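Local coordinates for GDSL-like protein (Roseburia intestinalis L1-82, PDB 6HFZ) that removes acetyl groups from acetylated beta-mannans as a two-domain esterase of the GDSL (SGNH hydrolase) family, at residues 32-38 with 95-101. Sequence-based numbering, arbitrary orientation.
Sequences ALNIAFL and LLSKEPD
Three direct hydrogen bonds tie N34 to the loop that carries the chain from helix 84-96 into strand 102-106. Two of them engage its backbone: the amide of D101 donates to N34 O over 2.8 Å, and N34 N donates to D101 OD2, also at 2.8 Å, on the carboxylate's anti lone pair. The D101 chi1 of -65° sets CG beside the backbone N, which places OD2 to accept from N34 N. Its other oxygen, OD1, forms a salt bridge with R26 of helix 18-28, which holds the buried carboxylate from a second direction. The third bond comes from the N34 side chain, where ND2 points almost straight at E99 O (2.9 Å, 173° at the hydrogen). The acceptor lies in the plane of the N34 amide, whereas the donor stands above the carbonyl plane of E99.

The D101 N to N34 O bond leads into the parallel pairing of strands 32-39 and 102-106, where A36 bonds to F102. With a type I turn from L96 to E99, the loop ends the beta-alpha-beta crossover from strand 71-78 through helix 84-96 to strand 102-106; strand 32-39 lies between the two strands, as in the SGNH hydrolase fold.

Apolar contacts continue along the strand. A36 CB presses against L95 CD1 at a tight 3.5 Å and rests on P100 CB at 3.8 Å, while the CD2 methyls of L38 and L95 meet at 4.1 Å. L33 CD2 packs against the D101 carboxylate, at CG and OD2, the two side chains crossing near a right angle.

One water lies between A32 O and D101 OD2; another accepts from N34 ND2 and reaches E99 OE2 weakly.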
loop_
_atom_site.group_PDB
_atom_site.type_symbol
_atom_site.label_atom_id
_atom_site.label_comp_id
_atom_site.label_asym_id
_atom_site.label_seq_id
_atom_site.Cartn_x
_atom_site.Cartn_y
_atom_site.Cartn_z
ATOM N N ALA A 32 -26.590 1.320 -4.343
ATOM C CA ALA A 32 -25.532 0.299 -4.277
ATOM C C ALA A 32 -24.157 0.999 -4.223
ATOM O O ALA A 32 -23.868 1.863 -5.034
ATOM C CB ALA A 32 -25.638 -0.626 -5.455
ATOM N N LEU A 33 -23.325 0.631 -3.231
ATOM C CA LEU A 33 -22.099 1.346 -2.946
ATOM C C LEU A 33 -20.944 0.364 -2.754
ATOM O O LEU A 33 -21.104 -0.753 -2.235
ATOM C CB LEU A 33 -22.310 2.213 -1.706
ATOM C CG LEU A 33 -23.315 3.340 -1.888
ATOM C CD1 LEU A 33 -23.802 3.849 -0.540
ATOM C CD2 LEU A 33 -22.748 4.471 -2.738
ATOM N N ASN A 34 -19.763 0.814 -3.194
ATOM C CA ASN A 34 -18.553 0.034 -3.144
ATOM C C ASN A 34 -17.630 0.616 -2.054
ATOM O O ASN A 34 -17.246 1.752 -2.133
ATOM C CB ASN A 34 -17.888 0.075 -4.520
ATOM C CG ASN A 34 -18.709 -0.619 -5.590
ATOM O OD1 ASN A 34 -19.378 -1.613 -5.326
ATOM N ND2 ASN A 34 -18.617 -0.149 -6.817
ATOM N N ILE A 35 -17.332 -0.193 -1.045
ATOM C CA ILE A 35 -16.566 0.200 0.129
ATOM C C ILE A 35 -15.181 -0.457 0.030
ATOM O O ILE A 35 -15.115 -1.693 0.114
ATOM C CB ILE A 35 -17.328 -0.262 1.387
ATOM C CG1 ILE A 35 -18.785 0.233 1.417
ATOM C CG2 ILE A 35 -16.572 0.118 2.662
ATOM C CD1 ILE A 35 -18.965 1.738 1.374
ATOM N N ALA A 36 -14.108 0.345 -0.131
ATOM C CA ALA A 36 -12.819 -0.193 -0.434
ATOM C C ALA A 36 -11.767 0.198 0.609
ATOM O O ALA A 36 -11.873 1.200 1.286
ATOM C CB ALA A 36 -12.405 0.226 -1.806
ATOM N N PHE A 37 -10.705 -0.596 0.610
ATOM C CA PHE A 37 -9.575 -0.443 1.527
ATOM C C PHE A 37 -8.275 -0.755 0.795
ATOM O O PHE A 37 -8.173 -1.791 0.187
ATOM C CB PHE A 37 -9.709 -1.422 2.692
ATOM C CG PHE A 37 -11.025 -1.345 3.413
ATOM C CD1 PHE A 37 -12.153 -1.961 2.889
ATOM C CD2 PHE A 37 -11.138 -0.697 4.641
ATOM C CE1 PHE A 37 -13.361 -1.903 3.549
ATOM C CE2 PHE A 37 -12.368 -0.581 5.257
ATOM C CZ PHE A 37 -13.466 -1.205 4.723
ATOM N N LEU A 38 -7.302 0.178 0.852
ATOM C CA LEU A 38 -6.014 0.030 0.220
ATOM C C LEU A 38 -4.951 0.238 1.308
ATOM O O LEU A 38 -4.905 1.239 1.969
ATOM C CB LEU A 38 -5.872 1.032 -0.930
ATOM C CG LEU A 38 -4.567 0.948 -1.738
ATOM C CD1 LEU A 38 -4.612 -0.245 -2.666
ATOM C CD2 LEU A 38 -4.346 2.230 -2.537
ATOM N N LEU A 95 -7.817 -1.323 -7.312
ATOM C CA LEU A 95 -8.787 -0.468 -6.616
ATOM C C LEU A 95 -9.712 0.259 -7.595
ATOM O O LEU A 95 -10.937 0.121 -7.537
ATOM C CB LEU A 95 -8.029 0.560 -5.770
ATOM C CG LEU A 95 -8.888 1.593 -5.037
ATOM C CD1 LEU A 95 -9.787 0.931 -3.995
ATOM C CD2 LEU A 95 -8.042 2.656 -4.350
ATOM N N LEU A 96 -9.146 1.122 -8.440
ATOM C CA LEU A 96 -9.963 2.079 -9.189
ATOM C C LEU A 96 -10.838 1.366 -10.230
ATOM O O LEU A 96 -11.939 1.841 -10.496
ATOM C CB LEU A 96 -9.082 3.146 -9.838
ATOM C CG LEU A 96 -8.238 3.967 -8.860
ATOM C CD1 LEU A 96 -7.399 4.968 -9.633
ATOM C CD2 LEU A 96 -9.087 4.640 -7.789
ATOM N N SER A 97 -10.354 0.246 -10.774
ATOM C CA SER A 97 -11.105 -0.620 -11.672
ATOM C C SER A 97 -12.380 -1.147 -10.990
ATOM O O SER A 97 -13.305 -1.539 -11.717
ATOM C CB SER A 97 -10.232 -1.775 -12.184
ATOM O OG SER A 97 -9.927 -2.715 -11.163
ATOM N N LYS A 98 -12.442 -1.161 -9.640
ATOM C CA LYS A 98 -13.611 -1.679 -8.922
ATOM C C LYS A 98 -14.629 -0.562 -8.634
ATOM O O LYS A 98 -15.650 -0.825 -7.958
ATOM C CB LYS A 98 -13.242 -2.350 -7.595
ATOM C CG LYS A 98 -12.016 -3.246 -7.569
ATOM C CD LYS A 98 -11.984 -4.321 -8.609
ATOM C CE LYS A 98 -11.021 -5.434 -8.231
ATOM N NZ LYS A 98 -10.762 -6.344 -9.366
ATOM N N GLU A 99 -14.343 0.662 -9.082
ATOM C CA GLU A 99 -15.271 1.810 -9.005
ATOM C C GLU A 99 -15.671 2.106 -7.562
ATOM O O GLU A 99 -16.850 2.138 -7.205
ATOM C CB GLU A 99 -16.522 1.568 -9.859
ATOM C CG GLU A 99 -16.203 1.492 -11.346
ATOM C CD GLU A 99 -17.398 1.053 -12.187
ATOM O OE1 GLU A 99 -17.780 1.818 -13.084
ATOM O OE2 GLU A 99 -17.928 -0.070 -11.958
ATOM N N PRO A 100 -14.707 2.376 -6.663
ATOM C CA PRO A 100 -15.028 2.506 -5.248
ATOM C C PRO A 100 -15.751 3.835 -4.990
ATOM O O PRO A 100 -15.480 4.856 -5.669
ATOM C CB PRO A 100 -13.623 2.504 -4.592
ATOM C CG PRO A 100 -12.739 3.149 -5.664
ATOM C CD PRO A 100 -13.287 2.573 -6.961
ATOM N N ASP A 101 -16.603 3.838 -3.962
ATOM C CA ASP A 101 -17.346 5.026 -3.493
ATOM C C ASP A 101 -16.745 5.606 -2.202
ATOM O O ASP A 101 -16.793 6.827 -1.954
ATOM C CB ASP A 101 -18.820 4.664 -3.321
ATOM C CG ASP A 101 -19.485 4.306 -4.654
ATOM O OD1 ASP A 101 -19.514 5.201 -5.559
ATOM O OD2 ASP A 101 -19.883 3.101 -4.829
HETATM O O HOH W 1 -21.543 2.302 -6.737
HETATM O O HOH W 2 -19.963 -0.895 -9.323
#